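Local coordinates for protein abietadiene synthase, chloroplastic (Abies grandis, PDB 3S9V) that belongs to the terpene synthases, a mostly helical family whose members pair an N-terminal helical domain with a metal-binding domain, at residues A[320-331]-A[366-377]. Residues are numbered along the deposited sequence; the frame is centred on the assembly and turned at random.
Sequences IDDTAMGLRILR and MLNVNRCSHVSF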
ATOM      1  N   ILE A 320      -5.074   4.748 -14.200  1.00 19.31           N
ATOM      2  CA  ILE A 320      -3.970   4.987 -13.289  1.00 19.03           C
ATOM      3  C   ILE A 320      -4.048   4.192 -11.983  1.00 21.78           C
ATOM      4  O   ILE A 320      -3.019   3.844 -11.411  1.00 22.72           O
ATOM      5  CB  ILE A 320      -3.843   6.490 -12.969  1.00 19.42           C
ATOM      6  CG1 ILE A 320      -2.406   6.813 -12.559  1.00 20.96           C
ATOM      7  CG2 ILE A 320      -4.816   6.876 -11.863  1.00 15.16           C
ATOM      8  CD1 ILE A 320      -2.141   8.296 -12.415  1.00 10.21           C
ATOM      9  N   ASP A 321      -5.257   3.888 -11.519  1.00 20.98           N
ATOM     10  CA  ASP A 321      -5.408   3.152 -10.266  1.00 21.78           C
ATOM     11  C   ASP A 321      -4.884   1.722 -10.390  1.00 20.20           C
ATOM     12  O   ASP A 321      -4.035   1.314  -9.606  1.00 17.76           O
ATOM     13  CB  ASP A 321      -6.879   3.146  -9.816  1.00 23.35           C
ATOM     14  CG  ASP A 321      -7.033   3.005  -8.298  1.00 36.65           C
ATOM     15  OD1 ASP A 321      -6.005   2.927  -7.575  1.00 26.22           O
ATOM     16  OD2 ASP A 321      -8.193   2.979  -7.829  1.00 35.33           O
ATOM     17  N   ASP A 322      -5.386   0.966 -11.367  1.00 21.42           N
ATOM     18  CA  ASP A 322      -4.935  -0.411 -11.573  1.00 20.11           C
ATOM     19  C   ASP A 322      -3.462  -0.446 -11.988  1.00 23.10           C
ATOM     20  O   ASP A 322      -2.725  -1.360 -11.615  1.00 25.17           O
ATOM     21  CB  ASP A 322      -5.747  -1.109 -12.667  1.00 19.67           C
ATOM     22  CG  ASP A 322      -7.152  -1.457 -12.228  1.00 32.98           C
ATOM     23  OD1 ASP A 322      -8.076  -0.667 -12.508  1.00 38.31           O
ATOM     24  OD2 ASP A 322      -7.332  -2.521 -11.596  1.00 33.11           O
ATOM     25  N   THR A 323      -3.046   0.542 -12.775  1.00 17.08           N
ATOM     26  CA  THR A 323      -1.667   0.606 -13.247  1.00 18.79           C
ATOM     27  C   THR A 323      -0.703   0.932 -12.116  1.00 15.51           C
ATOM     28  O   THR A 323       0.365   0.340 -12.018  1.00 19.21           O
ATOM     29  CB  THR A 323      -1.499   1.655 -14.359  1.00 13.40           C
ATOM     30  OG1 THR A 323      -2.324   1.298 -15.472  1.00 22.52           O
ATOM     31  CG2 THR A 323      -0.046   1.717 -14.810  1.00 17.90           C
ATOM     32  N   ALA A 324      -1.080   1.873 -11.262  1.00 16.95           N
ATOM     33  CA  ALA A 324      -0.238   2.239 -10.131  1.00 18.41           C
ATOM     34  C   ALA A 324      -0.156   1.077  -9.134  1.00 20.06           C
ATOM     35  O   ALA A 324       0.909   0.802  -8.590  1.00 21.60           O
ATOM     36  CB  ALA A 324      -0.785   3.482  -9.451  1.00 14.07           C
ATOM     37  N   MET A 325      -1.277   0.400  -8.891  1.00 22.27           N
ATOM     38  CA  MET A 325      -1.282  -0.735  -7.968  1.00 24.07           C
ATOM     39  C   MET A 325      -0.347  -1.804  -8.518  1.00 23.84           C
ATOM     40  O   MET A 325       0.578  -2.257  -7.837  1.00 21.78           O
ATOM     41  CB  MET A 325      -2.685  -1.330  -7.835  1.00 21.34           C
ATOM     42  CG  MET A 325      -3.528  -0.791  -6.694  1.00 32.91           C
ATOM     43  SD  MET A 325      -3.028  -1.375  -5.056  1.00 24.07           S
ATOM     44  CE  MET A 325      -2.432   0.107  -4.427  1.00 29.52           C
ATOM     45  N   GLY A 326      -0.599  -2.198  -9.764  1.00 21.32           N
ATOM     46  CA  GLY A 326       0.214  -3.215 -10.396  1.00 17.40           C
ATOM     47  C   GLY A 326       1.683  -2.857 -10.453  1.00 20.08           C
ATOM     48  O   GLY A 326       2.535  -3.713 -10.215  1.00 20.14           O
ATOM     49  N   LEU A 327       1.997  -1.600 -10.772  1.00 19.63           N
ATOM     50  CA  LEU A 327       3.398  -1.187 -10.854  1.00 19.43           C
ATOM     51  C   LEU A 327       4.123  -1.374  -9.519  1.00 19.01           C
ATOM     52  O   LEU A 327       5.218  -1.942  -9.487  1.00 20.47           O
ATOM     53  CB  LEU A 327       3.517   0.274 -11.321  1.00 15.88           C
ATOM     54  CG  LEU A 327       4.920   0.886 -11.276  1.00 16.51           C
ATOM     55  CD1 LEU A 327       5.901  -0.001 -12.036  1.00 21.54           C
ATOM     56  CD2 LEU A 327       4.885   2.288 -11.862  1.00 20.45           C
ATOM     57  N   ARG A 328       3.516  -0.928  -8.419  1.00 16.89           N
ATOM     58  CA  ARG A 328       4.164  -1.081  -7.111  1.00 20.02           C
ATOM     59  C   ARG A 328       4.301  -2.529  -6.652  1.00 17.91           C
ATOM     60  O   ARG A 328       5.399  -2.973  -6.289  1.00 18.90           O
ATOM     61  CB  ARG A 328       3.427  -0.293  -6.022  1.00 18.70           C
ATOM     62  CG  ARG A 328       4.103  -0.367  -4.639  1.00 18.42           C
ATOM     63  CD  ARG A 328       3.358   0.486  -3.619  1.00 15.31           C
ATOM     64  NE  ARG A 328       1.940   0.173  -3.682  1.00 25.15           N
ATOM     65  CZ  ARG A 328       1.347  -0.789  -2.988  1.00 21.13           C
ATOM     66  NH1 ARG A 328       0.048  -1.001  -3.146  1.00 16.99           N
ATOM     67  NH2 ARG A 328       2.039  -1.509  -2.111  1.00 16.07           N
ATOM     68  N   ILE A 329       3.195  -3.264  -6.664  1.00 18.41           N
ATOM     69  CA  ILE A 329       3.211  -4.652  -6.222  1.00 19.45           C
ATOM     70  C   ILE A 329       4.044  -5.585  -7.099  1.00 18.95           C
ATOM     71  O   ILE A 329       4.751  -6.444  -6.580  1.00 24.53           O
ATOM     72  CB  ILE A 329       1.787  -5.205  -6.096  1.00 21.38           C
ATOM     73  CG1 ILE A 329       1.042  -4.420  -5.011  1.00 29.60           C
ATOM     74  CG2 ILE A 329       1.830  -6.695  -5.754  1.00 16.95           C
ATOM     75  CD1 ILE A 329      -0.417  -4.829  -4.818  1.00 25.23           C
ATOM     76  N   LEU A 330       3.963  -5.430  -8.417  1.00 17.55           N
ATOM     77  CA  LEU A 330       4.754  -6.264  -9.323  1.00 19.65           C
ATOM     78  C   LEU A 330       6.233  -5.922  -9.163  1.00 21.76           C
ATOM     79  O   LEU A 330       7.101  -6.799  -9.232  1.00 25.91           O
ATOM     80  CB  LEU A 330       4.323  -6.054 -10.782  1.00 16.66           C
ATOM     81  CG  LEU A 330       2.948  -6.633 -11.151  1.00 22.58           C
ATOM     82  CD1 LEU A 330       2.593  -6.266 -12.577  1.00 21.18           C
ATOM     83  CD2 LEU A 330       2.975  -8.153 -10.998  1.00 22.79           C
ATOM     84  N   ARG A 331       6.519  -4.642  -8.945  1.00 19.21           N
ATOM     85  CA  ARG A 331       7.891  -4.220  -8.758  1.00 21.05           C
ATOM     86  C   ARG A 331       8.452  -4.803  -7.472  1.00 24.22           C
ATOM     87  O   ARG A 331       9.546  -5.377  -7.467  1.00 25.20           O
ATOM     88  CB  ARG A 331       7.998  -2.697  -8.710  1.00 22.78           C
ATOM     89  CG  ARG A 331       9.302  -2.209  -8.082  1.00 24.69           C
ATOM     90  CD  ARG A 331       9.562  -0.754  -8.403  1.00 25.72           C
ATOM     91  NE  ARG A 331       9.946  -0.598  -9.798  1.00 25.89           N
ATOM     92  CZ  ARG A 331      10.267   0.561 -10.357  1.00 24.80           C
ATOM     93  NH1 ARG A 331      10.610   0.602 -11.635  1.00 19.41           N
ATOM     94  NH2 ARG A 331      10.234   1.677  -9.640  1.00 23.28           N
ATOM     95  N   MET A 366      -5.533   8.780  -6.374  1.00 26.48           N
ATOM     96  CA  MET A 366      -4.319   9.568  -6.168  1.00 26.57           C
ATOM     97  C   MET A 366      -3.547   8.931  -5.024  1.00 26.51           C
ATOM     98  O   MET A 366      -2.318   8.971  -5.004  1.00 25.53           O
ATOM     99  CB  MET A 366      -4.620  11.045  -5.841  1.00 23.02           C
ATOM    100  CG  MET A 366      -5.086  11.902  -7.031  1.00 28.04           C
ATOM    101  SD  MET A 366      -3.956  11.967  -8.463  1.00 25.22           S
ATOM    102  CE  MET A 366      -4.520  10.558  -9.386  1.00 27.58           C
ATOM    103  N   LEU A 367      -4.269   8.328  -4.080  1.00 23.29           N
ATOM    104  CA  LEU A 367      -3.611   7.680  -2.954  1.00 24.51           C
ATOM    105  C   LEU A 367      -2.775   6.480  -3.401  1.00 24.52           C
ATOM    106  O   LEU A 367      -1.619   6.343  -2.998  1.00 22.23           O
ATOM    107  CB  LEU A 367      -4.626   7.225  -1.902  1.00 22.88           C
ATOM    108  CG  LEU A 367      -3.995   6.361  -0.800  1.00 26.66           C
ATOM    109  CD1 LEU A 367      -2.847   7.119  -0.151  1.00 19.70           C
ATOM    110  CD2 LEU A 367      -5.038   5.982   0.242  1.00 30.30           C
ATOM    111  N   ASN A 368      -3.348   5.605  -4.222  1.00 22.53           N
ATOM    112  CA  ASN A 368      -2.582   4.449  -4.681  1.00 23.93           C
ATOM    113  C   ASN A 368      -1.414   4.881  -5.562  1.00 21.91           C
ATOM    114  O   ASN A 368      -0.366   4.228  -5.589  1.00 20.19           O
ATOM    115  CB  ASN A 368      -3.490   3.457  -5.414  1.00 26.84           C
ATOM    116  CG  ASN A 368      -4.463   2.767  -4.470  1.00 29.15           C
ATOM    117  OD1 ASN A 368      -4.079   2.335  -3.382  1.00 37.54           O
ATOM    118  ND2 ASN A 368      -5.724   2.659  -4.881  1.00 27.74           N
ATOM    119  N   VAL A 369      -1.591   5.994  -6.268  1.00 20.12           N
ATOM    120  CA  VAL A 369      -0.538   6.527  -7.114  1.00 19.21           C
ATOM    121  C   VAL A 369       0.569   7.057  -6.201  1.00 18.69           C
ATOM    122  O   VAL A 369       1.752   6.905  -6.498  1.00 23.61           O
ATOM    123  CB  VAL A 369      -1.057   7.683  -8.021  1.00 23.35           C
ATOM    124  CG1 VAL A 369       0.111   8.396  -8.690  1.00 19.83           C
ATOM    125  CG2 VAL A 369      -1.998   7.134  -9.083  1.00 20.25           C
ATOM    126  N   ASN A 370       0.188   7.671  -5.084  1.00 19.97           N
ATOM    127  CA  ASN A 370       1.171   8.215  -4.143  1.00 21.72           C
ATOM    128  C   ASN A 370       2.020   7.113  -3.508  1.00 19.72           C
ATOM    129  O   ASN A 370       3.239   7.242  -3.394  1.00 19.39           O
ATOM    130  CB  ASN A 370       0.479   9.044  -3.048  1.00 19.43           C
ATOM    131  CG  ASN A 370       1.456   9.556  -1.995  1.00 22.21           C
ATOM    132  OD1 ASN A 370       1.789   8.854  -1.045  1.00 23.02           O
ATOM    133  ND2 ASN A 370       1.929  10.782  -2.175  1.00 22.05           N
ATOM    134  N   ARG A 371       1.373   6.031  -3.092  1.00 18.41           N
ATOM    135  CA  ARG A 371       2.088   4.904  -2.501  1.00 22.60           C
ATOM    136  C   ARG A 371       3.102   4.376  -3.518  1.00 22.13           C
ATOM    137  O   ARG A 371       4.249   4.084  -3.178  1.00 23.53           O
ATOM    138  CB  ARG A 371       1.105   3.790  -2.117  1.00 17.29           C
ATOM    139  CG  ARG A 371       0.151   4.165  -0.987  1.00 20.84           C
ATOM    140  CD  ARG A 371      -0.972   3.149  -0.864  1.00 25.81           C
ATOM    141  NE  ARG A 371      -0.478   1.861  -0.397  1.00 23.99           N
ATOM    142  CZ  ARG A 371      -1.069   0.696  -0.633  1.00 19.61           C
ATOM    143  NH1 ARG A 371      -2.192   0.637  -1.342  1.00 18.09           N
ATOM    144  NH2 ARG A 371      -0.525  -0.416  -0.164  1.00 31.08           N
ATOM    145  N   CYS A 372       2.669   4.275  -4.768  1.00 22.90           N
ATOM    146  CA  CYS A 372       3.522   3.792  -5.844  1.00 23.57           C
ATOM    147  C   CYS A 372       4.725   4.709  -6.124  1.00 23.50           C
ATOM    148  O   CYS A 372       5.845   4.235  -6.304  1.00 23.72           O
ATOM    149  CB  CYS A 372       2.682   3.617  -7.122  1.00 20.32           C
ATOM    150  SG  CYS A 372       3.624   3.241  -8.631  1.00 23.22           S
ATOM    151  N   SER A 373       4.502   6.017  -6.136  1.00 21.29           N
ATOM    152  CA  SER A 373       5.576   6.970  -6.439  1.00 22.75           C
ATOM    153  C   SER A 373       6.780   6.942  -5.508  1.00 23.19           C
ATOM    154  O   SER A 373       7.857   7.421  -5.872  1.00 22.82           O
ATOM    155  CB  SER A 373       5.027   8.399  -6.480  1.00 19.22           C
ATOM    156  OG  SER A 373       4.684   8.849  -5.177  1.00 25.49           O
ATOM    157  N   HIS A 374       6.606   6.399  -4.307  1.00 21.37           N
ATOM    158  CA  HIS A 374       7.711   6.345  -3.356  1.00 20.04           C
ATOM    159  C   HIS A 374       8.674   5.189  -3.615  1.00 22.32           C
ATOM    160  O   HIS A 374       9.828   5.242  -3.199  1.00 24.24           O
ATOM    161  CB  HIS A 374       7.181   6.255  -1.922  1.00 16.26           C
ATOM    162  CG  HIS A 374       6.644   7.550  -1.395  1.00 26.03           C
ATOM    163  ND1 HIS A 374       7.459   8.548  -0.905  1.00 24.53           N
ATOM    164  CD2 HIS A 374       5.380   8.033  -1.335  1.00 21.97           C
ATOM    165  CE1 HIS A 374       6.722   9.592  -0.570  1.00 18.90           C
ATOM    166  NE2 HIS A 374       5.457   9.306  -0.822  1.00 22.84           N
ATOM    167  N   VAL A 375       8.209   4.147  -4.299  1.00 22.04           N
ATOM    168  CA  VAL A 375       9.066   2.997  -4.568  1.00 19.82           C
ATOM    169  C   VAL A 375       9.729   3.200  -5.920  1.00 21.59           C
ATOM    170  O   VAL A 375       9.514   2.443  -6.866  1.00 23.76           O
ATOM    171  CB  VAL A 375       8.249   1.683  -4.550  1.00 18.64           C
ATOM    172  CG1 VAL A 375       9.180   0.494  -4.547  1.00 22.75           C
ATOM    173  CG2 VAL A 375       7.355   1.647  -3.315  1.00 18.01           C
ATOM    174  N   SER A 376      10.556   4.236  -5.987  1.00 18.08           N
ATOM    175  CA  SER A 376      11.236   4.604  -7.207  1.00 21.69           C
ATOM    176  C   SER A 376      12.724   4.304  -7.206  1.00 25.09           C
ATOM    177  O   SER A 376      13.350   4.141  -6.151  1.00 19.00           O
ATOM    178  CB  SER A 376      11.051   6.095  -7.447  1.00 25.99           C
ATOM    179  OG  SER A 376      11.598   6.815  -6.353  1.00 29.17           O
ATOM    180  N   PHE A 377      13.273   4.265  -8.419  1.00 22.31           N
ATOM    181  CA  PHE A 377      14.683   4.017  -8.646  1.00 25.53           C
ATOM    182  C   PHE A 377      15.301   5.315  -9.133  1.00 28.62           C
ATOM    183  O   PHE A 377      14.596   6.214  -9.590  1.00 27.90           O
ATOM    184  CB  PHE A 377      14.872   2.934  -9.710  1.00 23.45           C
ATOM    185  CG  PHE A 377      14.285   1.610  -9.336  1.00 19.22           C
ATOM    186  CD1 PHE A 377      14.019   1.302  -8.007  1.00 15.65           C
ATOM    187  CD2 PHE A 377      14.024   0.654 -10.313  1.00 22.56           C
ATOM    188  CE1 PHE A 377      13.498   0.060  -7.653  1.00 16.77           C
ATOM    189  CE2 PHE A 377      13.506  -0.591  -9.968  1.00 24.07           C
ATOM    190  CZ  PHE A 377      13.242  -0.886  -8.632  1.00 17.52           C
TER
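Ala324 puts its CB on the backbone of Val369, 3.8 Å from that residue's CA, and this small side chain lets helices 320-331 and 366-373 run close, their axes 8.4 Å apart and crossing at 27° in nearly parallel directions. One turn earlier Ile320 crosses Val369 at about a right angle, its CG1 3.5 Å from Val369 CG2; about one turn later Leu327 CD2 rests 3.6 Å from Cys372 SG.

Further out the contact turns polar. Asn368 ND2 donates to the syn lone pair of Asp321 OD1 at 2.7 Å, with carboxylate and amide nearly coplanar, while Asn368 OD1 takes a longer bond from Arg371 NH1. The guanidinium of Arg371 sits obliquely over the rim of one face of that of Arg328, planes 39° apart, with no bond between the two; both salt-bridge Asp278 OD1 of helix 269-282.

At the far end, Arg331 bends at chi3, turning its guanidinium flat onto the ring of Phe377, planes 15° apart and Arg331 CZ 3.8 Å from the centroid of the Phe377 ring, a cation-pi stack. Arg331 NH2 also donates within its own plane to Val375 O at 3.0 Å and salt-bridges Glu380. Beside it, Ser376 bonds Glu728 and Asn731 on helix 712-736.

Each of the three arginines has an acid partner, Asp278 serving two, which would favour their charged state; stack, carbonyl and carboxylate together grip Arg331, probably restricting its rotation and tying helix 320-331 to Val375 and Phe377.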